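PDB 2JD4: laminin subunit ALPHA-1 from Mus musculus, which forms part of the basement membrane protein laminin-111, its LG4-5 domains binding metal ions and probably serving in anchorage to the cell surface. Local coordinates for residues Y62-L76 with R154-P166. The protein carries 4 engineered substitutions. Residues are numbered along the deposited sequence; the frame is centred on the assembly and turned at random.
With MG (magnesium ion), chain C.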
# COMPACT_ATOMS: atom_id res chain seq x y z
N TYR A 62 12.96 7.91 -11.70
CA TYR A 62 12.65 8.57 -12.97
C TYR A 62 13.51 9.82 -13.19
O TYR A 62 13.77 10.58 -12.26
CB TYR A 62 11.17 8.95 -12.96
CG TYR A 62 10.68 9.79 -14.11
CD1 TYR A 62 10.37 9.21 -15.35
CD2 TYR A 62 10.49 11.16 -13.96
CE1 TYR A 62 9.87 9.98 -16.39
CE2 TYR A 62 9.99 11.94 -15.00
CZ TYR A 62 9.69 11.35 -16.21
OH TYR A 62 9.19 12.12 -17.24
N VAL A 63 13.95 10.00 -14.43
CA VAL A 63 14.72 11.18 -14.84
C VAL A 63 14.21 11.53 -16.23
O VAL A 63 13.86 10.64 -17.01
CB VAL A 63 16.25 10.92 -14.93
CG1 VAL A 63 16.82 10.72 -13.53
CG2 VAL A 63 16.54 9.71 -15.80
N ALA A 64 14.13 12.82 -16.55
CA ALA A 64 13.61 13.21 -17.85
C ALA A 64 13.94 14.63 -18.24
O ALA A 64 14.25 15.49 -17.41
CB ALA A 64 12.10 13.01 -17.88
N HIS A 65 13.86 14.88 -19.55
CA HIS A 65 14.12 16.19 -20.09
C HIS A 65 12.93 17.04 -19.68
O HIS A 65 11.87 16.52 -19.32
CB HIS A 65 14.22 16.10 -21.62
CG HIS A 65 14.62 17.38 -22.28
ND1 HIS A 65 13.75 18.45 -22.41
CD2 HIS A 65 15.79 17.78 -22.82
CE1 HIS A 65 14.38 19.45 -23.01
NE2 HIS A 65 15.62 19.06 -23.27
N GLN A 66 13.11 18.36 -19.70
CA GLN A 66 12.03 19.27 -19.34
C GLN A 66 10.81 19.04 -20.23
O GLN A 66 9.68 19.13 -19.77
CB GLN A 66 12.50 20.72 -19.46
CG GLN A 66 11.44 21.76 -19.11
CD GLN A 66 11.09 21.78 -17.63
OE1 GLN A 66 10.28 22.59 -17.19
NE2 GLN A 66 11.71 20.89 -16.86
N ASN A 67 11.04 18.76 -21.52
CA ASN A 67 9.93 18.53 -22.44
C ASN A 67 9.52 17.07 -22.48
O ASN A 67 8.60 16.69 -23.21
CB ASN A 67 10.27 19.01 -23.87
CG ASN A 67 11.45 18.27 -24.49
OD1 ASN A 67 11.55 17.05 -24.39
ND2 ASN A 67 12.32 19.01 -25.16
N GLN A 68 10.21 16.25 -21.69
CA GLN A 68 9.94 14.82 -21.58
C GLN A 68 10.19 13.99 -22.83
O GLN A 68 9.72 12.85 -22.92
CB GLN A 68 8.50 14.60 -21.09
CG GLN A 68 8.27 15.05 -19.65
CD GLN A 68 6.99 14.48 -19.07
OE1 GLN A 68 6.75 13.28 -19.14
NE2 GLN A 68 6.17 15.34 -18.47
N MET A 69 10.92 14.54 -23.79
CA MET A 69 11.23 13.82 -25.03
C MET A 69 12.33 12.79 -24.77
O MET A 69 12.49 11.84 -25.54
CB MET A 69 11.66 14.80 -26.12
CG MET A 69 10.74 14.81 -27.33
SD MET A 69 8.98 14.87 -26.91
CE MET A 69 8.75 16.63 -26.58
N ASP A 70 13.08 12.99 -23.69
CA ASP A 70 14.14 12.08 -23.27
C ASP A 70 13.77 11.64 -21.86
O ASP A 70 13.28 12.45 -21.07
CB ASP A 70 15.50 12.79 -23.22
CG ASP A 70 16.10 13.04 -24.59
OD1 ASP A 70 15.40 13.62 -25.45
OD2 ASP A 70 17.27 12.65 -24.80
N TYR A 71 14.00 10.37 -21.52
CA TYR A 71 13.70 9.89 -20.17
C TYR A 71 14.31 8.54 -19.89
O TYR A 71 14.80 7.86 -20.79
CB TYR A 71 12.18 9.82 -19.95
CG TYR A 71 11.47 8.79 -20.81
CD1 TYR A 71 11.61 7.43 -20.55
CD2 TYR A 71 10.70 9.18 -21.91
CE1 TYR A 71 11.00 6.47 -21.37
CE2 TYR A 71 10.09 8.23 -22.73
CZ TYR A 71 10.25 6.88 -22.46
OH TYR A 71 9.68 5.94 -23.27
N ALA A 72 14.30 8.16 -18.61
CA ALA A 72 14.81 6.87 -18.16
C ALA A 72 14.04 6.55 -16.88
O ALA A 72 13.88 7.42 -16.02
CB ALA A 72 16.30 6.94 -17.88
N THR A 73 13.57 5.31 -16.75
CA THR A 73 12.81 4.93 -15.56
C THR A 73 12.94 3.44 -15.22
O THR A 73 13.27 2.61 -16.08
CB THR A 73 11.31 5.27 -15.75
OG1 THR A 73 10.57 4.92 -14.57
CG2 THR A 73 10.73 4.51 -16.94
N LEU A 74 12.72 3.13 -13.95
CA LEU A 74 12.75 1.76 -13.44
C LEU A 74 11.43 1.60 -12.69
O LEU A 74 11.16 2.34 -11.74
CB LEU A 74 13.93 1.54 -12.48
CG LEU A 74 13.96 0.16 -11.79
CD1 LEU A 74 14.23 -0.93 -12.82
CD2 LEU A 74 15.02 0.12 -10.70
N GLN A 75 10.61 0.65 -13.14
CA GLN A 75 9.31 0.41 -12.53
C GLN A 75 9.11 -1.06 -12.20
O GLN A 75 9.71 -1.94 -12.83
CB GLN A 75 8.19 0.85 -13.49
CG GLN A 75 8.20 2.32 -13.85
CD GLN A 75 7.47 2.61 -15.16
OE1 GLN A 75 7.82 2.08 -16.20
NE2 GLN A 75 6.44 3.46 -15.09
N LEU A 76 8.29 -1.34 -11.20
CA LEU A 76 7.98 -2.70 -10.81
C LEU A 76 6.57 -2.97 -11.33
O LEU A 76 5.70 -2.11 -11.23
CB LEU A 76 7.99 -2.86 -9.29
CG LEU A 76 7.82 -4.31 -8.80
CD1 LEU A 76 9.12 -5.08 -9.07
CD2 LEU A 76 7.49 -4.31 -7.31
N ARG A 154 3.10 15.41 -14.28
CA ARG A 154 2.35 14.55 -15.20
C ARG A 154 3.36 13.85 -16.10
O ARG A 154 3.74 14.39 -17.13
CB ARG A 154 1.42 15.39 -16.09
CG ARG A 154 0.22 16.03 -15.41
CD ARG A 154 -0.77 14.99 -14.93
NE ARG A 154 -0.67 14.78 -13.49
CZ ARG A 154 -1.03 15.69 -12.59
NH1 ARG A 154 -1.50 16.86 -12.99
NH2 ARG A 154 -0.90 15.43 -11.29
N ALA A 155 3.81 12.65 -15.72
CA ALA A 155 4.79 11.94 -16.52
C ALA A 155 4.16 11.31 -17.76
O ALA A 155 3.16 10.60 -17.66
CB ALA A 155 5.48 10.85 -15.68
N ARG A 156 4.75 11.58 -18.93
CA ARG A 156 4.22 11.05 -20.18
C ARG A 156 5.06 9.90 -20.76
O ARG A 156 6.28 9.84 -20.58
CB ARG A 156 4.12 12.18 -21.23
CG ARG A 156 3.29 13.38 -20.78
CD ARG A 156 2.92 14.30 -21.95
NE ARG A 156 4.09 14.88 -22.61
CZ ARG A 156 4.77 15.94 -22.17
NH1 ARG A 156 4.39 16.57 -21.06
NH2 ARG A 156 5.82 16.38 -22.85
N ASN A 157 4.38 9.00 -21.45
CA ASN A 157 5.00 7.85 -22.10
C ASN A 157 5.79 6.84 -21.27
O ASN A 157 6.80 6.31 -21.74
CB ASN A 157 5.85 8.33 -23.29
CG ASN A 157 5.01 9.06 -24.34
OD1 ASN A 157 3.95 8.58 -24.76
ND2 ASN A 157 5.48 10.23 -24.77
N ILE A 158 5.36 6.58 -20.04
CA ILE A 158 6.01 5.56 -19.23
C ILE A 158 4.93 4.64 -18.66
O ILE A 158 5.15 3.90 -17.69
CB ILE A 158 6.89 6.16 -18.08
CG1 ILE A 158 6.02 6.81 -17.00
CG2 ILE A 158 7.87 7.18 -18.65
CD1 ILE A 158 6.84 7.36 -15.83
N GLY A 159 3.75 4.69 -19.28
CA GLY A 159 2.64 3.84 -18.86
C GLY A 159 1.82 4.34 -17.69
O GLY A 159 1.88 5.52 -17.33
N THR A 160 1.07 3.43 -17.08
CA THR A 160 0.21 3.77 -15.95
C THR A 160 0.88 3.58 -14.59
O THR A 160 0.33 4.01 -13.58
CB THR A 160 -1.08 2.93 -15.94
OG1 THR A 160 -0.73 1.54 -15.84
CG2 THR A 160 -1.89 3.17 -17.22
N ILE A 161 2.04 2.93 -14.56
CA ILE A 161 2.73 2.70 -13.29
C ILE A 161 3.53 3.94 -12.88
O ILE A 161 4.76 3.95 -12.92
CB ILE A 161 3.69 1.48 -13.37
CG1 ILE A 161 2.92 0.24 -13.85
CG2 ILE A 161 4.27 1.18 -11.97
CD1 ILE A 161 1.75 -0.15 -12.98
N THR A 162 2.81 4.98 -12.47
CA THR A 162 3.44 6.22 -12.06
C THR A 162 3.22 6.53 -10.58
O THR A 162 3.62 7.59 -10.11
CB THR A 162 2.93 7.40 -12.91
OG1 THR A 162 1.50 7.45 -12.86
CG2 THR A 162 3.38 7.24 -14.37
N HIS A 163 2.57 5.61 -9.86
CA HIS A 163 2.34 5.80 -8.42
C HIS A 163 3.59 5.38 -7.65
O HIS A 163 4.44 4.68 -8.18
CB HIS A 163 1.13 4.99 -7.93
CG HIS A 163 1.17 3.54 -8.28
ND1 HIS A 163 0.85 3.07 -9.54
CD2 HIS A 163 1.52 2.45 -7.56
CE1 HIS A 163 0.99 1.76 -9.57
NE2 HIS A 163 1.40 1.35 -8.38
N SER A 164 3.69 5.82 -6.40
CA SER A 164 4.83 5.51 -5.55
C SER A 164 4.94 4.03 -5.16
O SER A 164 3.95 3.40 -4.79
CB SER A 164 4.77 6.36 -4.28
OG SER A 164 5.82 6.04 -3.40
N ILE A 165 6.15 3.48 -5.25
CA ILE A 165 6.41 2.08 -4.91
C ILE A 165 6.36 1.87 -3.39
O ILE A 165 7.01 2.59 -2.64
CB ILE A 165 7.81 1.63 -5.43
CG1 ILE A 165 8.07 0.16 -5.08
CG2 ILE A 165 8.90 2.49 -4.83
CD1 ILE A 165 7.38 -0.83 -5.98
N PRO A 166 5.56 0.89 -2.91
CA PRO A 166 5.48 0.62 -1.47
C PRO A 166 6.69 -0.22 -1.10
O PRO A 166 6.62 -1.45 -1.11
CB PRO A 166 4.18 -0.18 -1.33
CG PRO A 166 3.41 0.15 -2.58
CD PRO A 166 4.48 0.18 -3.62
MG MG C . 18.66 12.80 -26.58
O HOH W 1 8.71 11.00 -19.60
O HOH W 2 7.82 11.30 -24.07
O HOH W 3 17.01 14.23 -27.44
O HOH W 4 19.86 12.77 -28.48
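Residues 154-166, an irregular loop, run along one face of the antiparallel hairpin 62-76, following strand 71-76, with CA atoms 7.0 Å apart both at Gln68-Arg156 and at Gln75-Ile161. Two glutamine amides hold the loop by its backbone. Gln68, in the hairpin turn, reaches out extended beyond CG: OE1 takes the Arg156 N-H on a lone pair at 2.6 Å, nearly straight (169°), while NE2 gives a hydrogen to Arg154 O at 2.9 Å. A water joins Gln68 OE1 to Arg156 O and Tyr62 OH, which is also hydrogen-bonded to Tyr153 OH. The Arg156 side chain, bent at chi3 (-62°), brings one guanidinium face over Gln68 CB. With an alanine in place of Gln68, Arg156 N and Arg154 O would probably lose their amide mate, and this part of the loop could shift. Further along, Gln75 NE2 spends both hydrogens on the loop, straight to Ile158 O (2.9 Å) and more bent to Ile161 O (2.8 Å), which fixes the amide's rotation. Between the glutamines, Ile158 sets CG2 over a face of the Tyr71 ring in a CH-pi contact, 4.3 Å from its centroid, and CD1 against Tyr62 CD1. Leu76 CD2 meets Ile165 CD1 at 3.7 Å. The same hairpin carries Asp70, which binds magnesium with Leu87, Thr137 and Asp139; the arrangement is a loop packed over one sheet of the laminin G beta sandwich.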